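Local coordinates for protein pyruvate formate-lyase 2 (Archaeoglobus fulgidus, PDB 2F3O) that is of unknown function but belongs to the glycyl radical enzymes of the pyruvate formate-lyase family, and may act as a lyase, at residues E62-T67 against F301-N306; V156-P161 against Q271-G276; Y281-F286 against A347-T352; I309-I314 against L364-V369. All coordinates share one frame; numbering follows the deposited sequence.

Contact 1: E62-T67 against F301-N306; sequences ELIVGT and FDILAN
Asn306 meets three residues of the 62-67 loop in turn: Glu62, Leu63 and Ile64. Its CG stands anti to the backbone N (chi1 -155°), which carries the amide off the helix and against the loop backbone. The amide lies close to the backbone of Leu63 and Ile64. The Asn306 side chain also packs on carbon. Ile64 CB is 3.9 Å from Asn306 CG, and the extended chain of Glu62 crosses the asparagine at about a right angle.

One helical turn back, Ile303 adds the apolar part. Ile303 CG2 touches Ile64 CD1 at 3.6 Å, and Ile303 CG1 lies 4.1 Å from Leu63 CD1. Leu63 and Ile64 both cross Ile303 at about a right angle. Asp302 is only grazed, by Leu63 CD1.

The arrangement is a buried, irregular loop laid against one side of helix 297-310, within the pyruvate formate-lyase-like part of the chain. Helix 250-267 flanks both partners: Trp251 and Trp258 touch Ile64, while Phe250 and Val254 touch Ile303.

Bonds to other parts of the chain also hold the loop: Glu62 OE2 accepts from Leu59 N and forms a salt bridge with Lys310 NZ, and Trp251 NE1 donates to Leu63 O. Asp302 OD2 is paired with Arg5 NE of helix 5-11 in a salt bridge.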
loop_
_atom_site.group_PDB
_atom_site.type_symbol
_atom_site.label_atom_id
_atom_site.label_comp_id
_atom_site.label_asym_id
_atom_site.label_seq_id
_atom_site.Cartn_x
_atom_site.Cartn_y
_atom_site.Cartn_z
ATOM N N GLU A 62 -45.023 22.710 19.137
ATOM C CA GLU A 62 -43.657 22.442 18.679
ATOM C C GLU A 62 -43.143 23.378 17.601
ATOM O O GLU A 62 -43.889 23.813 16.734
ATOM C CB GLU A 62 -43.501 20.994 18.220
ATOM C CG GLU A 62 -42.939 20.103 19.317
ATOM C CD GLU A 62 -42.768 18.651 18.907
ATOM O OE1 GLU A 62 -42.254 17.878 19.746
ATOM O OE2 GLU A 62 -43.145 18.284 17.768
ATOM N N LEU A 63 -41.851 23.666 17.681
ATOM C CA LEU A 63 -41.129 24.453 16.703
ATOM C C LEU A 63 -40.142 23.573 15.967
ATOM O O LEU A 63 -39.714 23.892 14.854
ATOM C CB LEU A 63 -40.355 25.558 17.394
ATOM C CG LEU A 63 -41.194 26.647 18.046
ATOM C CD1 LEU A 63 -40.301 27.829 18.375
ATOM C CD2 LEU A 63 -42.327 27.070 17.132
ATOM N N ILE A 64 -39.755 22.478 16.615
ATOM C CA ILE A 64 -38.866 21.490 16.023
ATOM C C ILE A 64 -39.616 20.157 16.006
ATOM O O ILE A 64 -40.111 19.691 17.041
ATOM C CB ILE A 64 -37.477 21.422 16.743
ATOM C CG1 ILE A 64 -36.469 22.336 16.060
ATOM C CG2 ILE A 64 -36.861 20.059 16.624
ATOM C CD1 ILE A 64 -36.586 23.766 16.400
ATOM N N VAL A 65 -39.757 19.583 14.814
ATOM C CA VAL A 65 -40.586 18.389 14.629
ATOM C C VAL A 65 -39.769 17.178 14.210
ATOM O O VAL A 65 -38.643 17.301 13.719
ATOM C CB VAL A 65 -41.738 18.625 13.603
ATOM C CG1 VAL A 65 -42.557 19.807 14.014
ATOM C CG2 VAL A 65 -41.192 18.850 12.210
ATOM N N GLY A 66 -40.349 16.002 14.387
ATOM C CA GLY A 66 -39.616 14.772 14.142
ATOM C C GLY A 66 -39.678 13.817 15.315
ATOM O O GLY A 66 -38.708 13.654 16.047
ATOM N N THR A 67 -40.826 13.183 15.499
ATOM C CA THR A 67 -40.943 12.182 16.529
ATOM C C THR A 67 -39.981 11.042 16.223
ATOM O O THR A 67 -39.731 10.723 15.058
ATOM C CB THR A 67 -42.390 11.646 16.682
ATOM O OG1 THR A 67 -42.889 11.186 15.422
ATOM C CG2 THR A 67 -43.297 12.724 17.199
ATOM N N PHE A 301 -34.178 30.365 22.745
ATOM C CA PHE A 301 -34.341 29.514 23.916
ATOM C C PHE A 301 -35.370 28.411 23.691
ATOM O O PHE A 301 -35.121 27.262 24.038
ATOM C CB PHE A 301 -34.766 30.358 25.115
ATOM C CG PHE A 301 -34.594 29.673 26.442
ATOM C CD1 PHE A 301 -33.378 29.685 27.081
ATOM C CD2 PHE A 301 -35.655 29.051 27.070
ATOM C CE1 PHE A 301 -33.223 29.071 28.310
ATOM C CE2 PHE A 301 -35.496 28.439 28.299
ATOM C CZ PHE A 301 -34.291 28.448 28.916
ATOM N N ASP A 302 -36.514 28.768 23.109
ATOM C CA ASP A 302 -37.626 27.831 22.919
ATOM C C ASP A 302 -37.269 26.771 21.894
ATOM O O ASP A 302 -37.647 25.604 22.042
ATOM C CB ASP A 302 -38.895 28.566 22.454
ATOM C CG ASP A 302 -39.829 28.971 23.608
ATOM O OD1 ASP A 302 -39.694 28.425 24.736
ATOM O OD2 ASP A 302 -40.717 29.831 23.358
ATOM N N ILE A 303 -36.550 27.199 20.857
ATOM C CA ILE A 303 -36.028 26.311 19.817
ATOM C C ILE A 303 -35.108 25.221 20.408
ATOM O O ILE A 303 -35.292 24.022 20.158
ATOM C CB ILE A 303 -35.287 27.142 18.743
ATOM C CG1 ILE A 303 -36.276 27.902 17.854
ATOM C CG2 ILE A 303 -34.449 26.286 17.874
ATOM C CD1 ILE A 303 -35.614 28.933 16.963
ATOM N N LEU A 304 -34.163 25.642 21.244
ATOM C CA LEU A 304 -33.248 24.718 21.897
ATOM C C LEU A 304 -33.973 23.847 22.890
ATOM O O LEU A 304 -33.677 22.660 22.997
ATOM C CB LEU A 304 -32.133 25.480 22.594
ATOM C CG LEU A 304 -31.253 26.239 21.611
ATOM C CD1 LEU A 304 -30.459 27.302 22.330
ATOM C CD2 LEU A 304 -30.353 25.281 20.835
ATOM N N ALA A 305 -34.939 24.434 23.592
ATOM C CA ALA A 305 -35.767 23.697 24.548
ATOM C C ALA A 305 -36.502 22.530 23.900
ATOM O O ALA A 305 -36.542 21.428 24.460
ATOM C CB ALA A 305 -36.757 24.630 25.234
ATOM N N ASN A 306 -37.050 22.787 22.713
ATOM C CA ASN A 306 -37.756 21.792 21.934
ATOM C C ASN A 306 -36.883 20.596 21.560
ATOM O O ASN A 306 -37.328 19.448 21.637
ATOM C CB ASN A 306 -38.256 22.445 20.664
ATOM C CG ASN A 306 -39.454 21.741 20.077
ATOM O OD1 ASN A 306 -39.600 20.519 20.123
ATOM N ND2 ASN A 306 -40.330 22.524 19.520
#

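Contact 2: V156-P161 against Q271-G276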
loop_
_atom_site.group_PDB
_atom_site.type_symbol
_atom_site.label_atom_id
_atom_site.label_comp_id
_atom_site.label_asym_id
_atom_site.label_seq_id
_atom_site.Cartn_x
_atom_site.Cartn_y
_atom_site.Cartn_z
ATOM N N VAL A 156 -21.452 7.476 18.627
ATOM C CA VAL A 156 -20.628 8.423 17.917
ATOM C C VAL A 156 -21.351 9.749 17.949
ATOM O O VAL A 156 -22.571 9.785 17.800
ATOM C CB VAL A 156 -20.330 7.942 16.454
ATOM C CG1 VAL A 156 -21.582 7.475 15.750
ATOM C CG2 VAL A 156 -19.613 9.020 15.650
ATOM N N ALA A 157 -20.630 10.824 18.226
ATOM C CA ALA A 157 -21.153 12.141 17.962
ATOM C C ALA A 157 -21.111 12.413 16.444
ATOM O O ALA A 157 -20.043 12.461 15.831
ATOM C CB ALA A 157 -20.376 13.186 18.720
ATOM N N VAL A 158 -22.301 12.568 15.868
ATOM C CA VAL A 158 -22.542 12.835 14.460
ATOM C C VAL A 158 -21.904 14.124 13.980
ATOM O O VAL A 158 -21.992 15.153 14.642
ATOM C CB VAL A 158 -24.043 12.974 14.269
ATOM C CG1 VAL A 158 -24.389 13.278 12.839
ATOM C CG2 VAL A 158 -24.738 11.726 14.745
ATOM N N ASN A 159 -21.242 14.077 12.833
ATOM C CA ASN A 159 -20.608 15.275 12.308
ATOM C C ASN A 159 -21.624 16.232 11.666
ATOM O O ASN A 159 -21.748 16.290 10.441
ATOM C CB ASN A 159 -19.527 14.888 11.315
ATOM C CG ASN A 159 -18.572 16.018 11.000
ATOM O OD1 ASN A 159 -18.873 17.195 11.217
ATOM N ND2 ASN A 159 -17.413 15.665 10.430
ATOM N N TYR A 160 -22.328 16.991 12.500
ATOM C CA TYR A 160 -23.239 18.002 11.997
ATOM C C TYR A 160 -22.621 19.128 11.184
ATOM O O TYR A 160 -23.190 19.486 10.156
ATOM C CB TYR A 160 -24.200 18.505 13.073
ATOM C CG TYR A 160 -25.223 17.443 13.371
ATOM C CD1 TYR A 160 -25.267 16.818 14.599
ATOM C CD2 TYR A 160 -26.100 17.020 12.390
ATOM C CE1 TYR A 160 -26.183 15.817 14.853
ATOM C CE2 TYR A 160 -27.015 16.018 12.627
ATOM C CZ TYR A 160 -27.051 15.414 13.857
ATOM O OH TYR A 160 -27.960 14.421 14.103
ATOM N N PRO A 161 -21.454 19.673 11.595
ATOM C CA PRO A 161 -20.890 20.674 10.689
ATOM C C PRO A 161 -20.519 20.209 9.266
ATOM O O PRO A 161 -20.550 21.029 8.354
ATOM C CB PRO A 161 -19.660 21.194 11.449
ATOM C CG PRO A 161 -19.386 20.227 12.468
ATOM C CD PRO A 161 -20.650 19.555 12.820
ATOM N N GLN A 271 -28.210 3.596 21.444
ATOM C CA GLN A 271 -27.168 4.048 22.347
ATOM C C GLN A 271 -26.221 5.116 21.796
ATOM O O GLN A 271 -25.448 4.881 20.866
ATOM C CB GLN A 271 -26.377 2.865 22.899
ATOM C CG GLN A 271 -27.239 1.794 23.480
ATOM C CD GLN A 271 -28.030 2.297 24.632
ATOM O OE1 GLN A 271 -27.464 2.872 25.551
ATOM N NE2 GLN A 271 -29.347 2.088 24.606
ATOM N N ALA A 272 -26.311 6.294 22.389
ATOM C CA ALA A 272 -25.242 7.278 22.362
ATOM C C ALA A 272 -24.999 7.987 21.053
ATOM O O ALA A 272 -23.896 8.461 20.826
ATOM C CB ALA A 272 -23.953 6.708 22.919
ATOM N N ILE A 273 -26.011 8.054 20.197
ATOM C CA ILE A 273 -25.894 8.830 18.977
ATOM C C ILE A 273 -25.976 10.292 19.387
ATOM O O ILE A 273 -27.029 10.770 19.779
ATOM C CB ILE A 273 -27.024 8.500 18.009
ATOM C CG1 ILE A 273 -27.095 7.003 17.782
ATOM C CG2 ILE A 273 -26.830 9.211 16.693
ATOM C CD1 ILE A 273 -28.190 6.606 16.841
ATOM N N SER A 274 -24.859 11.001 19.312
ATOM C CA SER A 274 -24.746 12.300 19.967
ATOM C C SER A 274 -24.589 13.445 18.987
ATOM O O SER A 274 -24.373 13.228 17.796
ATOM C CB SER A 274 -23.582 12.272 20.946
ATOM O OG SER A 274 -23.736 11.178 21.845
ATOM N N MET A 275 -24.709 14.669 19.478
ATOM C CA MET A 275 -24.750 15.817 18.586
ATOM C C MET A 275 -23.467 16.644 18.563
ATOM O O MET A 275 -23.337 17.574 17.769
ATOM C CB MET A 275 -25.950 16.698 18.909
ATOM C CG MET A 275 -27.263 16.140 18.397
ATOM S SD MET A 275 -28.678 16.919 19.214
ATOM C CE MET A 275 -29.131 15.625 20.378
ATOM N N GLY A 276 -22.527 16.311 19.437
ATOM C CA GLY A 276 -21.208 16.930 19.398
ATOM C C GLY A 276 -21.122 18.318 19.969
ATOM O O GLY A 276 -21.868 18.684 20.861
#
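Val158 and Ile273 meet through their methyl branches, CG2 to CG2 at 3.8 Å, with the two side chains set obliquely to each other. With CG1 of Val158 anti to the backbone N (chi1 179°), its CG2 is directed over the neighbouring strand, where it also approaches Ser274 O. Val158 CG1 lies over one face of the Tyr160 ring, toward the rim. That ring meets Met275 as well: CE1 of Tyr160 is 3.7 Å from Met275 CG, and Met275 CA lies at the ring edge, in plane. Tyr160 OH hydrogen-bonds to Gln261 OE1.

The backbones of the two segments pair as a short, weakly bonded parallel pair of strands, with Ala157 bridged to Ser274. Ser274 N donates to Val156 O at 3.0 Å in an almost straight bond (176°). Val158 N returns a bond to Ser274 O at 2.9 Å. Ala157 and Ser274 project to the same face, with their CB atoms 4.0 Å apart. Ser274 OG turns back to Ala272 O at 2.9 Å and has a second bond with Ala334 N.

After the strand, Asn159 forms the centre of an inverse gamma turn and caps helix 160-164 through Tyr162 N. Helix 250-267 packs on Val158 and Ile273 by Leu264 and His265. Thr422 and Asp424 of strand 421-424 cover Ala157 and Ser274, while Arg416 of the second subunit packs on Asn159.

Contact 3: Y281-F286 against A347-T352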
loop_
_atom_site.group_PDB
_atom_site.type_symbol
_atom_site.label_atom_id
_atom_site.label_comp_id
_atom_site.label_asym_id
_atom_site.label_seq_id
_atom_site.Cartn_x
_atom_site.Cartn_y
_atom_site.Cartn_z
ATOM N N TYR A 281 -21.113 25.012 16.666
ATOM C CA TYR A 281 -21.507 24.966 15.271
ATOM C C TYR A 281 -22.892 25.569 14.965
ATOM O O TYR A 281 -23.237 25.795 13.795
ATOM C CB TYR A 281 -21.335 23.548 14.693
ATOM C CG TYR A 281 -22.259 22.468 15.218
ATOM C CD1 TYR A 281 -23.639 22.543 15.048
ATOM C CD2 TYR A 281 -21.749 21.332 15.809
ATOM C CE1 TYR A 281 -24.481 21.549 15.498
ATOM C CE2 TYR A 281 -22.590 20.320 16.255
ATOM C CZ TYR A 281 -23.957 20.444 16.097
ATOM O OH TYR A 281 -24.811 19.465 16.532
ATOM N N LEU A 282 -23.687 25.803 16.007
ATOM C CA LEU A 282 -24.934 26.535 15.849
ATOM C C LEU A 282 -24.715 28.041 16.014
ATOM O O LEU A 282 -25.568 28.847 15.631
ATOM C CB LEU A 282 -25.951 26.048 16.856
ATOM C CG LEU A 282 -27.095 25.203 16.338
ATOM C CD1 LEU A 282 -26.733 24.492 15.079
ATOM C CD2 LEU A 282 -27.505 24.239 17.406
ATOM N N TYR A 283 -23.571 28.414 16.584
ATOM C CA TYR A 283 -23.266 29.820 16.844
ATOM C C TYR A 283 -23.157 30.767 15.641
ATOM O O TYR A 283 -23.535 31.919 15.766
ATOM C CB TYR A 283 -22.074 29.991 17.808
ATOM C CG TYR A 283 -21.930 31.414 18.354
ATOM C CD1 TYR A 283 -22.867 31.956 19.233
ATOM C CD2 TYR A 283 -20.880 32.221 17.963
ATOM C CE1 TYR A 283 -22.740 33.266 19.718
ATOM C CE2 TYR A 283 -20.745 33.524 18.431
ATOM C CZ TYR A 283 -21.670 34.047 19.305
ATOM O OH TYR A 283 -21.494 35.346 19.755
ATOM N N PRO A 284 -22.629 30.309 14.487
ATOM C CA PRO A 284 -22.736 31.222 13.336
ATOM C C PRO A 284 -24.165 31.641 12.956
ATOM O O PRO A 284 -24.385 32.802 12.619
ATOM C CB PRO A 284 -22.093 30.418 12.190
ATOM C CG PRO A 284 -21.139 29.508 12.875
ATOM C CD PRO A 284 -21.875 29.091 14.119
ATOM N N PHE A 285 -25.116 30.716 13.035
ATOM C CA PHE A 285 -26.502 30.991 12.659
ATOM C C PHE A 285 -27.157 31.850 13.721
ATOM O O PHE A 285 -27.921 32.754 13.414
ATOM C CB PHE A 285 -27.270 29.684 12.479
ATOM C CG PHE A 285 -26.612 28.740 11.538
ATOM C CD1 PHE A 285 -26.669 28.958 10.171
ATOM C CD2 PHE A 285 -25.897 27.654 12.010
ATOM C CE1 PHE A 285 -26.034 28.103 9.279
ATOM C CE2 PHE A 285 -25.256 26.789 11.121
ATOM C CZ PHE A 285 -25.328 27.021 9.754
ATOM N N PHE A 286 -26.823 31.566 14.973
ATOM C CA PHE A 286 -27.311 32.328 16.098
ATOM C C PHE A 286 -26.835 33.783 16.064
ATOM O O PHE A 286 -27.648 34.691 16.179
ATOM C CB PHE A 286 -26.860 31.653 17.382
ATOM C CG PHE A 286 -27.373 32.308 18.625
ATOM C CD1 PHE A 286 -28.638 32.019 19.097
ATOM C CD2 PHE A 286 -26.581 33.200 19.340
ATOM C CE1 PHE A 286 -29.105 32.613 20.252
ATOM C CE2 PHE A 286 -27.051 33.803 20.492
ATOM C CZ PHE A 286 -28.308 33.507 20.950
ATOM N N ALA A 347 -13.408 28.863 23.909
ATOM C CA ALA A 347 -14.419 28.830 22.855
ATOM C C ALA A 347 -15.859 28.937 23.374
ATOM O O ALA A 347 -16.811 28.627 22.657
ATOM C CB ALA A 347 -14.251 27.582 21.991
ATOM N N THR A 348 -16.012 29.360 24.623
ATOM C CA THR A 348 -17.322 29.671 25.175
ATOM C C THR A 348 -17.931 30.874 24.426
ATOM O O THR A 348 -17.269 31.883 24.225
ATOM C CB THR A 348 -17.206 29.944 26.695
ATOM O OG1 THR A 348 -16.892 28.723 27.379
ATOM C CG2 THR A 348 -18.489 30.511 27.256
ATOM N N ASN A 349 -19.167 30.738 23.957
ATOM C CA ASN A 349 -19.865 31.841 23.305
ATOM C C ASN A 349 -21.196 31.998 24.012
ATOM O O ASN A 349 -21.464 31.256 24.948
ATOM C CB ASN A 349 -20.076 31.570 21.810
ATOM C CG ASN A 349 -20.647 30.181 21.534
ATOM O OD1 ASN A 349 -21.536 29.703 22.237
ATOM N ND2 ASN A 349 -20.123 29.527 20.511
ATOM N N GLU A 350 -22.041 32.913 23.541
ATOM C CA GLU A 350 -23.306 33.208 24.210
ATOM C C GLU A 350 -24.265 32.023 24.130
ATOM O O GLU A 350 -25.187 31.882 24.944
ATOM C CB GLU A 350 -23.962 34.443 23.593
ATOM C CG GLU A 350 -24.909 35.193 24.549
ATOM C CD GLU A 350 -26.124 35.825 23.842
ATOM O OE1 GLU A 350 -25.965 36.414 22.736
ATOM O OE2 GLU A 350 -27.238 35.731 24.420
ATOM N N LEU A 351 -24.031 31.156 23.153
ATOM C CA LEU A 351 -24.889 30.017 22.955
ATOM C C LEU A 351 -24.548 28.919 23.948
ATOM O O LEU A 351 -25.382 28.063 24.234
ATOM C CB LEU A 351 -24.756 29.533 21.525
ATOM C CG LEU A 351 -25.876 28.709 20.921
ATOM C CD1 LEU A 351 -27.243 29.324 21.171
ATOM C CD2 LEU A 351 -25.592 28.618 19.463
ATOM N N THR A 352 -23.324 28.951 24.474
ATOM C CA THR A 352 -22.912 28.007 25.511
ATOM C C THR A 352 -23.756 28.239 26.751
ATOM O O THR A 352 -24.326 27.295 27.305
ATOM C CB THR A 352 -21.436 28.174 25.904
ATOM O OG1 THR A 352 -20.622 28.172 24.732
ATOM C CG2 THR A 352 -21.002 27.076 26.829
#
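A capping box opens helix 350-362, and its N-cap residue, Asn349, is stacked on the ring of Tyr283. The amide and the ring are nearly parallel, with planes 13° apart. Asn349 CB sits over the ring centre, 3.6 Å from the Tyr283 centroid, in a CH-pi contact. The amide continues over the same ring toward its root, where Asn349 ND2 is 3.4 Å from Tyr283 CG.

The box is consistent with this pose. Asn349 N donates to Thr352 OG1 at 3.0 Å, and Asn349 OD1 takes weak bonds from Leu351 N and Thr352 N. Its chi1 of 48° sets CG between the backbone N and the carbonyl carbon, which turns OD1 back to the N-H groups of Leu351 and Thr352. ND2 is held by Asp279 O. Partners at both ends of the amide probably limit its rotation.

Leu351 packs beside this stack through two methyls. Leu351 CD1 lies over one face of the Phe286 ring, 3.9 Å from its centroid and offset toward the rim. Leu351 CD2 packs 3.7 Å from Leu282 CB. Glu350 OE1 comes to the Phe286 edge in the ring plane, 3.6 Å from CE2. The other carboxylate oxygen, OE2, forms a salt bridge with Arg297.

Helix 283-289 is thereby seated on the first turn of helix 350-362. Ala300 and Leu304 of helix 297-310 touch Phe286 and Leu351, helix 250-267 packs on Leu282, and Asn345 of the second subunit lies on Tyr283.

Contact 4: I309-I314 against L364-V369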
loop_
_atom_site.group_PDB
_atom_site.type_symbol
_atom_site.label_atom_id
_atom_site.label_comp_id
_atom_site.label_asym_id
_atom_site.label_seq_id
_atom_site.Cartn_x
_atom_site.Cartn_y
_atom_site.Cartn_z
ATOM N N ILE A 309 -36.008 18.573 24.759
ATOM C CA ILE A 309 -37.209 17.816 25.139
ATOM C C ILE A 309 -37.486 16.616 24.224
ATOM O O ILE A 309 -37.924 15.553 24.690
ATOM C CB ILE A 309 -38.471 18.744 25.265
ATOM C CG1 ILE A 309 -38.344 19.651 26.485
ATOM C CG2 ILE A 309 -39.769 17.951 25.416
ATOM C CD1 ILE A 309 -39.502 20.564 26.688
ATOM N N LYS A 310 -37.183 16.759 22.938
ATOM C CA LYS A 310 -37.453 15.664 22.015
ATOM C C LYS A 310 -36.575 14.443 22.222
ATOM O O LYS A 310 -37.052 13.336 22.034
ATOM C CB LYS A 310 -37.483 16.124 20.558
ATOM C CG LYS A 310 -38.757 16.890 20.235
ATOM C CD LYS A 310 -39.074 16.941 18.759
ATOM C CE LYS A 310 -39.938 15.766 18.363
ATOM N NZ LYS A 310 -40.946 16.127 17.332
ATOM N N THR A 311 -35.336 14.621 22.684
ATOM C CA THR A 311 -34.460 13.467 22.964
ATOM C C THR A 311 -34.933 12.572 24.119
ATOM O O THR A 311 -34.340 11.528 24.378
ATOM C CB THR A 311 -33.005 13.864 23.241
ATOM O OG1 THR A 311 -32.883 14.302 24.595
ATOM C CG2 THR A 311 -32.552 14.965 22.299
ATOM N N ASN A 312 -36.005 12.976 24.798
ATOM C CA ASN A 312 -36.638 12.157 25.827
ATOM C C ASN A 312 -37.675 11.184 25.283
ATOM O O ASN A 312 -38.280 10.446 26.052
ATOM C CB ASN A 312 -37.332 13.042 26.845
ATOM C CG ASN A 312 -36.371 13.738 27.755
ATOM O OD1 ASN A 312 -35.934 13.174 28.755
ATOM N ND2 ASN A 312 -36.057 14.992 27.434
ATOM N N GLU A 313 -37.898 11.194 23.972
ATOM C CA GLU A 313 -38.876 10.304 23.369
ATOM C C GLU A 313 -38.431 8.839 23.355
ATOM O O GLU A 313 -39.271 7.939 23.291
ATOM C CB GLU A 313 -39.284 10.793 21.975
ATOM C CG GLU A 313 -40.023 12.119 21.991
ATOM C CD GLU A 313 -40.281 12.697 20.596
ATOM O OE1 GLU A 313 -39.958 12.028 19.595
ATOM O OE2 GLU A 313 -40.817 13.825 20.504
ATOM N N ILE A 314 -37.127 8.582 23.425
ATOM C CA ILE A 314 -36.677 7.193 23.512
ATOM C C ILE A 314 -36.214 6.751 24.883
ATOM O O ILE A 314 -35.709 7.508 25.699
ATOM C CB ILE A 314 -35.631 6.741 22.435
ATOM C CG1 ILE A 314 -34.304 7.475 22.582
ATOM C CG2 ILE A 314 -36.173 6.888 21.048
ATOM C CD1 ILE A 314 -33.175 6.803 21.831
ATOM N N LEU A 364 -34.636 17.263 32.823
ATOM C CA LEU A 364 -35.151 15.986 32.349
ATOM C C LEU A 364 -34.015 14.983 32.244
ATOM O O LEU A 364 -32.844 15.374 32.308
ATOM C CB LEU A 364 -35.799 16.164 30.988
ATOM C CG LEU A 364 -36.945 17.164 30.959
ATOM C CD1 LEU A 364 -37.288 17.517 29.524
ATOM C CD2 LEU A 364 -38.159 16.589 31.685
ATOM N N ARG A 365 -34.345 13.705 32.051
ATOM C CA ARG A 365 -33.320 12.660 31.960
ATOM C C ARG A 365 -32.428 12.793 30.727
ATOM O O ARG A 365 -31.322 12.250 30.695
ATOM C CB ARG A 365 -33.934 11.254 32.007
ATOM C CG ARG A 365 -34.834 10.909 30.835
ATOM C CD ARG A 365 -35.261 9.423 30.807
ATOM N NE ARG A 365 -34.424 8.565 29.952
ATOM C CZ ARG A 365 -34.550 8.446 28.628
ATOM N NH1 ARG A 365 -35.457 9.150 27.970
ATOM N NH2 ARG A 365 -33.751 7.636 27.947
ATOM N N GLN A 366 -32.902 13.519 29.718
ATOM C CA GLN A 366 -32.195 13.533 28.459
ATOM C C GLN A 366 -32.246 14.801 27.622
ATOM O O GLN A 366 -33.328 15.325 27.349
ATOM C CB GLN A 366 -32.692 12.412 27.520
ATOM C CG GLN A 366 -32.206 10.995 27.779
ATOM C CD GLN A 366 -30.737 10.790 27.539
ATOM O OE1 GLN A 366 -30.140 11.459 26.721
ATOM N NE2 GLN A 366 -30.150 9.835 28.240
ATOM N N PRO A 367 -31.086 15.427 27.438
ATOM C CA PRO A 367 -29.971 14.969 26.649
ATOM C C PRO A 367 -28.887 14.759 27.722
ATOM O O PRO A 367 -29.018 15.244 28.853
ATOM C CB PRO A 367 -29.648 16.158 25.740
ATOM C CG PRO A 367 -30.467 17.273 26.235
ATOM C CD PRO A 367 -31.045 16.884 27.577
ATOM N N ASN A 368 -27.844 14.007 27.428
ATOM C CA ASN A 368 -26.790 13.932 28.397
ATOM C C ASN A 368 -25.924 15.121 28.142
ATOM O O ASN A 368 -25.169 15.123 27.188
ATOM C CB ASN A 368 -25.980 12.657 28.237
ATOM C CG ASN A 368 -25.300 12.263 29.519
ATOM O OD1 ASN A 368 -25.174 13.070 30.430
ATOM N ND2 ASN A 368 -24.871 11.016 29.606
ATOM N N VAL A 369 -26.038 16.151 28.966
ATOM C CA VAL A 369 -25.249 17.354 28.698
ATOM C C VAL A 369 -23.838 17.372 29.299
ATOM O O VAL A 369 -23.633 17.198 30.507
ATOM C CB VAL A 369 -26.070 18.644 28.835
ATOM C CG1 VAL A 369 -27.435 18.312 29.387
ATOM C CG2 VAL A 369 -25.334 19.718 29.600
HETATM O O HOH W 1 -37.896 10.426 28.794
#
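Arg365 reaches across to the type I turn of residues 310-313 and grips the backbone just beyond it. Its own segment leads into strand 368-373, probably part of the alpha/beta barrel characteristic of glycyl radical enzymes.

The polar contacts centre on the guanidinium. NH1 of Arg365 donates to Ile314 O at 2.8 Å, with the donor tilted 20° from the carbonyl plane. NH2 adds a weak bond to the same oxygen. The chain bends at chi3 (-95°), which helps fold the guanidinium over Gln366, whose CG lies above its centre. NH2 also bonds to Gln329 O.

The amide of Asn312 faces the backbone of Gln366, Asn312 ND2 lying 2.8 Å from Gln366 O. A weak bond from ND2 to Ile309 O ties the same amide to its own helix. Thr311 OG1 packs against Gln366 and Pro367 and bonds to Trp308 O.

The apolar contact is Leu364 CD1 against Ile309 CG1, at 3.9 Å. Leu364 CD1 also touches the Asn312 amide.

Farther along, Asn368 ND2 bonds to Gly752 O; Gly752 is the predicted radical site, unmodified here.

A water joins the sides: it accepts from Arg365 NH1 at 2.9 Å and donates to Asn312 O at 2.8 Å.

All four contacts lie within the pyruvate formate-lyase-like part of the chain. Contacts 1 and 4 share helix 297-310, their centres about 12 Å apart, and are tied by the Glu62-Lys310 salt bridge. Contact 3 touches contact 1 through Leu351 and Leu304. Contact 2 meets contact 3 where Tyr281 OH probably hydrogen-bonds to Met275 O, and meets contact 4 where Met275 packs on Thr311. Along the chain, contact 2 is nested inside the span of contact 1, while contact 3 crosses contacts 1 and 4. Helix 250-267 borders all four. Contact 4 leads into the strand beside the predicted radical site. Contacts 2 and 3 touch the second subunit, so this part of the fold reaches the subunit interface.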